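Local structure of thioredoxin peroxidase 2 (Plasmodium falciparum, 2C0D) at residues B[145-150]-B[168-173]; B[31-36]-B[47-52]. The protein probably reduces hydrogen peroxide and organic hydroperoxides to water and alcohols, as a thioredoxin-dependent 2-Cys peroxiredoxin of the mitochondrion. All coordinates share one frame; numbering follows the deposited sequence.

Interaction 1. Residues B[145-150]-B[168-173]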
loop_
_atom_site.group_PDB
_atom_site.type_symbol
_atom_site.label_atom_id
_atom_site.label_comp_id
_atom_site.label_asym_id
_atom_site.label_seq_id
_atom_site.Cartn_x
_atom_site.Cartn_y
_atom_site.Cartn_z
ATOM N N ALA B 145 2.150 8.751 14.100
ATOM C CA ALA B 145 2.259 7.875 12.941
ATOM C C ALA B 145 0.949 7.739 12.163
ATOM O O ALA B 145 -0.157 7.546 12.729
ATOM C CB ALA B 145 2.768 6.492 13.360
ATOM N N LEU B 146 1.082 7.753 10.847
ATOM C CA LEU B 146 -0.044 7.504 9.943
ATOM C C LEU B 146 -0.315 6.008 9.902
ATOM O O LEU B 146 0.448 5.196 10.468
ATOM C CB LEU B 146 0.304 8.010 8.523
ATOM C CG LEU B 146 0.517 9.549 8.464
ATOM C CD1 LEU B 146 1.033 9.938 7.099
ATOM C CD2 LEU B 146 -0.823 10.223 8.702
ATOM N N ARG B 147 -1.399 5.635 9.215
ATOM C CA ARG B 147 -1.863 4.251 9.193
ATOM C C ARG B 147 -1.056 3.475 8.162
ATOM O O ARG B 147 -1.555 3.160 7.052
ATOM C CB ARG B 147 -3.377 4.249 8.877
ATOM C CG ARG B 147 -4.023 3.038 9.511
ATOM C CD ARG B 147 -5.483 3.077 9.918
ATOM N NE ARG B 147 -5.986 4.202 10.685
ATOM C CZ ARG B 147 -6.063 4.272 12.023
ATOM N NH1 ARG B 147 -5.559 3.333 12.815
ATOM N NH2 ARG B 147 -6.576 5.352 12.569
ATOM N N GLY B 148 0.203 3.207 8.498
ATOM C CA GLY B 148 1.132 2.576 7.555
ATOM C C GLY B 148 1.298 1.109 7.876
ATOM O O GLY B 148 1.158 0.687 9.039
ATOM N N LEU B 149 1.623 0.309 6.859
ATOM C CA LEU B 149 1.898 -1.096 7.086
ATOM C C LEU B 149 3.016 -1.524 6.159
ATOM O O LEU B 149 3.021 -1.160 4.978
ATOM C CB LEU B 149 0.657 -1.940 6.789
ATOM C CG LEU B 149 0.840 -3.449 7.018
ATOM C CD1 LEU B 149 -0.448 -4.093 7.570
ATOM C CD2 LEU B 149 1.247 -4.071 5.683
ATOM N N PHE B 150 3.965 -2.277 6.698
ATOM C CA PHE B 150 5.102 -2.744 5.870
ATOM C C PHE B 150 5.353 -4.212 6.103
ATOM O O PHE B 150 5.250 -4.689 7.245
ATOM C CB PHE B 150 6.372 -1.961 6.282
ATOM C CG PHE B 150 6.244 -0.472 6.025
ATOM C CD1 PHE B 150 6.719 0.078 4.827
ATOM C CD2 PHE B 150 5.605 0.364 6.944
ATOM C CE1 PHE B 150 6.597 1.449 4.580
ATOM C CE2 PHE B 150 5.445 1.732 6.688
ATOM C CZ PHE B 150 5.929 2.271 5.499
ATOM N N ILE B 168 -9.397 5.059 8.093
ATOM C CA ILE B 168 -9.797 3.726 7.637
ATOM C C ILE B 168 -8.897 2.633 8.194
ATOM O O ILE B 168 -7.702 2.608 7.883
ATOM C CB ILE B 168 -9.783 3.671 6.078
ATOM C CG1 ILE B 168 -10.615 4.825 5.506
ATOM C CG2 ILE B 168 -10.249 2.283 5.564
ATOM C CD1 ILE B 168 -10.704 4.894 3.983
ATOM N N GLY B 169 -9.481 1.714 8.980
ATOM C CA GLY B 169 -8.760 0.572 9.548
ATOM C C GLY B 169 -8.292 -0.451 8.504
ATOM O O GLY B 169 -8.816 -0.497 7.377
ATOM N N ARG B 170 -7.299 -1.249 8.860
ATOM C CA ARG B 170 -6.711 -2.206 7.914
ATOM C C ARG B 170 -7.513 -3.510 7.939
ATOM O O ARG B 170 -8.096 -3.852 8.980
ATOM C CB ARG B 170 -5.208 -2.412 8.207
ATOM C CG ARG B 170 -4.338 -1.176 7.805
ATOM C CD ARG B 170 -4.133 -0.206 9.028
ATOM N NE ARG B 170 -2.722 0.073 9.073
ATOM C CZ ARG B 170 -2.069 0.433 10.136
ATOM N NH1 ARG B 170 -2.691 0.618 11.305
ATOM N NH2 ARG B 170 -0.777 0.621 9.999
ATOM N N ASN B 171 -7.582 -4.206 6.792
ATOM C CA ASN B 171 -8.318 -5.467 6.681
ATOM C C ASN B 171 -7.321 -6.611 6.806
ATOM O O ASN B 171 -6.447 -6.792 5.940
ATOM C CB ASN B 171 -9.048 -5.547 5.338
ATOM C CG ASN B 171 -9.805 -6.856 5.164
ATOM O OD1 ASN B 171 -9.245 -7.852 4.743
ATOM N ND2 ASN B 171 -11.103 -6.846 5.487
ATOM N N VAL B 172 -7.425 -7.341 7.909
ATOM C CA VAL B 172 -6.420 -8.352 8.244
ATOM C C VAL B 172 -6.358 -9.474 7.187
ATOM O O VAL B 172 -5.273 -9.986 6.893
ATOM C CB VAL B 172 -6.624 -8.920 9.690
ATOM C CG1 VAL B 172 -7.944 -9.690 9.801
ATOM C CG2 VAL B 172 -5.438 -9.802 10.091
ATOM N N GLN B 173 -7.514 -9.843 6.628
ATOM C CA GLN B 173 -7.536 -10.894 5.589
ATOM C C GLN B 173 -6.759 -10.448 4.365
ATOM O O GLN B 173 -6.031 -11.264 3.777
ATOM C CB GLN B 173 -8.971 -11.303 5.227
ATOM C CG GLN B 173 -9.666 -12.069 6.341
HETATM O O HOH W 1 -1.854 0.367 6.087
#

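Interaction 2. Residues B[31-36]-B[47-52]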
loop_
_atom_site.group_PDB
_atom_site.type_symbol
_atom_site.label_atom_id
_atom_site.label_comp_id
_atom_site.label_asym_id
_atom_site.label_seq_id
_atom_site.Cartn_x
_atom_site.Cartn_y
_atom_site.Cartn_z
ATOM N N ALA B 31 15.362 -2.385 5.064
ATOM C CA ALA B 31 14.492 -1.752 6.046
ATOM C C ALA B 31 15.322 -1.033 7.128
ATOM O O ALA B 31 16.381 -1.500 7.522
ATOM C CB ALA B 31 13.611 -2.809 6.679
ATOM N N TYR B 32 14.806 0.090 7.596
ATOM C CA TYR B 32 15.405 0.801 8.710
ATOM C C TYR B 32 15.407 -0.078 9.946
ATOM O O TYR B 32 14.346 -0.505 10.436
ATOM C CB TYR B 32 14.621 2.098 8.964
ATOM C CG TYR B 32 15.078 2.849 10.215
ATOM C CD1 TYR B 32 16.344 3.470 10.268
ATOM C CD2 TYR B 32 14.243 2.958 11.323
ATOM C CE1 TYR B 32 16.767 4.174 11.408
ATOM C CE2 TYR B 32 14.669 3.688 12.483
ATOM C CZ TYR B 32 15.932 4.273 12.503
ATOM O OH TYR B 32 16.377 4.993 13.621
ATOM N N ASN B 33 16.615 -0.333 10.461
ATOM C CA ASN B 33 16.812 -1.231 11.575
ATOM C C ASN B 33 16.726 -0.474 12.898
ATOM O O ASN B 33 17.716 0.016 13.401
ATOM C CB ASN B 33 18.207 -1.875 11.440
ATOM C CG ASN B 33 18.498 -2.912 12.497
ATOM O OD1 ASN B 33 17.602 -3.412 13.208
ATOM N ND2 ASN B 33 19.803 -3.266 12.609
ATOM N N PHE B 34 15.548 -0.427 13.486
ATOM C CA PHE B 34 15.377 0.345 14.714
ATOM C C PHE B 34 15.702 -0.462 15.947
ATOM O O PHE B 34 15.744 -1.691 15.910
ATOM C CB PHE B 34 13.954 0.869 14.804
ATOM C CG PHE B 34 12.898 -0.197 14.714
ATOM C CD1 PHE B 34 12.456 -0.860 15.863
ATOM C CD2 PHE B 34 12.312 -0.509 13.491
ATOM C CE1 PHE B 34 11.462 -1.822 15.773
ATOM C CE2 PHE B 34 11.323 -1.455 13.398
ATOM C CZ PHE B 34 10.889 -2.114 14.546
ATOM N N THR B 35 15.935 0.258 17.047
ATOM C CA THR B 35 15.973 -0.334 18.379
ATOM C C THR B 35 15.053 0.535 19.254
ATOM O O THR B 35 15.144 1.789 19.261
ATOM C CB THR B 35 17.399 -0.434 18.991
ATOM O OG1 THR B 35 18.240 -1.253 18.159
ATOM C CG2 THR B 35 17.341 -1.099 20.358
ATOM N N ALA B 36 14.120 -0.113 19.942
ATOM C CA ALA B 36 13.134 0.643 20.720
ATOM C C ALA B 36 12.645 -0.279 21.814
ATOM O O ALA B 36 12.786 -1.495 21.709
ATOM C CB ALA B 36 11.940 1.081 19.838
ATOM N N ASN B 47 13.676 -5.061 24.666
ATOM C CA ASN B 47 14.291 -4.287 23.605
ATOM C C ASN B 47 13.985 -4.948 22.276
ATOM O O ASN B 47 14.345 -6.117 22.070
ATOM C CB ASN B 47 15.804 -4.185 23.820
ATOM C CG ASN B 47 16.167 -3.338 25.037
ATOM O OD1 ASN B 47 15.534 -2.316 25.315
ATOM N ND2 ASN B 47 17.183 -3.779 25.783
ATOM N N VAL B 48 13.347 -4.209 21.370
ATOM C CA VAL B 48 12.947 -4.752 20.078
ATOM C C VAL B 48 13.916 -4.235 19.047
ATOM O O VAL B 48 14.052 -3.035 18.859
ATOM C CB VAL B 48 11.514 -4.287 19.672
ATOM C CG1 VAL B 48 11.128 -4.866 18.306
ATOM C CG2 VAL B 48 10.514 -4.711 20.766
ATOM N N ASP B 49 14.574 -5.170 18.379
ATOM C CA ASP B 49 15.636 -4.887 17.432
ATOM C C ASP B 49 15.228 -5.566 16.137
ATOM O O ASP B 49 15.145 -6.791 16.106
ATOM C CB ASP B 49 16.920 -5.539 17.975
ATOM C CG ASP B 49 18.108 -5.394 17.050
ATOM O OD1 ASP B 49 17.999 -4.661 16.033
ATOM O OD2 ASP B 49 19.163 -6.033 17.351
ATOM N N LEU B 50 14.991 -4.793 15.078
ATOM C CA LEU B 50 14.480 -5.382 13.833
ATOM C C LEU B 50 15.459 -6.422 13.313
ATOM O O LEU B 50 15.056 -7.474 12.802
ATOM C CB LEU B 50 14.208 -4.327 12.762
ATOM C CG LEU B 50 13.277 -4.777 11.633
ATOM C CD1 LEU B 50 11.916 -5.205 12.252
ATOM C CD2 LEU B 50 13.090 -3.652 10.605
ATOM N N SER B 51 16.752 -6.148 13.478
ATOM C CA SER B 51 17.760 -7.023 12.894
ATOM C C SER B 51 17.774 -8.397 13.529
ATOM O O SER B 51 18.271 -9.344 12.918
ATOM C CB SER B 51 19.161 -6.403 12.901
ATOM O OG SER B 51 19.634 -6.258 14.215
ATOM N N SER B 52 17.163 -8.534 14.705
ATOM C CA SER B 52 17.078 -9.849 15.343
ATOM C C SER B 52 16.254 -10.878 14.566
ATOM O O SER B 52 16.416 -12.080 14.775
ATOM C CB SER B 52 16.580 -9.768 16.789
ATOM O OG SER B 52 15.201 -9.460 16.866
#

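Interaction 1. Residues B[145-150]-B[168-173]
Arg-147 lays its CG over one face of the Arg-170 guanidinium, 3.0 Å above the plane and offset toward the rim. At the edge of that group, in its plane, lie the carbonyl carbon of Gly-148 and the backbone N of Leu-149; the approach of Arg-170 NH2 to Gly-148 O is too close in the model to be trusted. The two guanidinium planes stand 73° apart; the NH1 atoms of Arg-147 and Arg-170 come to 4.2 Å, and both form salt bridges to Glu-75 OE2, whose negative charge probably offsets the two positive ones. With its CG turned away from its backbone N (chi1 -151°) and a bend at chi3, Arg-147 runs past the loop, its CD 3.0 Å from Ile-168 O. Its other nitrogens are taken by backbone carbonyls, NE by Leu-166 and NH2 by Phe-70, so the guanidinium is gripped on several sides about 4 Å from the side chain of Cys-72, the predicted peroxidatic cysteine, consistent with the arginine that accompanies this cysteine in peroxiredoxin active sites. A water joins the segments by accepting from Arg-170 NE (3.1 Å) and donating to Arg-147 O (3.0 Å). Gly-148 and Leu-149 sit on strand 144-152, flanked by strands 58-63 and 158-164, while Arg-170 comes from the loop leading into helix 172-188 and also packs on Phe-79 of helix 73-81.

Interaction 2. Residues B[31-36]-B[47-52]
Leu-50 is the knob of this contact: its CB sits over one face of the Phe-34 ring, 4.1 Å above the plane toward the rim, and both its methyls reach Phe-34 CE2 from that same side. Leu-50 CD1 touches Phe-34 CE2 at 4.0 Å, while CD2 also drops into the hollow between Tyr-32 O and the CB of Ala-31. Val-48 lies alongside Phe-34 and points the same way, its CG1 meeting CE1 obliquely, so Leu-50 and Val-48 lie on the same side of the ring, Leu-50 over the CE2 part of its face and Val-48 toward CE1. Phe-34 reaches this place with CG between its backbone N and carbonyl carbon (chi1 56°).

The two backbones run antiparallel. Ala-36 and Val-48 form a hydrogen-bonded pair, with Val-48 N to Ala-36 O at 2.8 Å and nearly straight (172°); Thr-35 and Asp-49 are the non-hydrogen-bonded pair next to it. Next along the ladder, Leu-50 N bonds to Phe-34 O, 3.3 Å away and in the carbonyl plane.

On the Thr-35 and Asp-49 side the fit is polar. Asp-49 OD1 closes an Asx turn, taking Ser-51 N and Ser-51 OG from the same face of its carboxylate. The Asn-33 amide leans against Ser-51: Asn-33 ND2 lies 3.2 Å from Ser-51 CB, and Asn-33 OD1 takes a weak bond from Ser-51 N.

The contact forms the open end of the hairpin of strands 35-39 and 45-49. Phe-34 and Ala-36 pack on Ile-132 of helix 131-135, and Val-48 touches Thr-123 of strand 123-126.

How the interactions relate
From the N terminus, interaction 2 comes first: the chain enters through 31-36, turns between strands 35-39 and 45-49, and closes this short hairpin loop at 47-52. Only much later, after the Cys-72 region and the central strands, does interaction 1 open at 145-150; it closes at 168-173 after the chain has passed through strand 158-164. The two loops follow in series and neither nest nor cross. The centres of interactions 1 and 2 lie about 20 Å apart, without touching, on opposite sides of the chain's centre. Both reach the same mixed sheet: interaction 2 joins the two strands of its hairpin, and interaction 1 ties strand 144-152 to the start of helix 172-188.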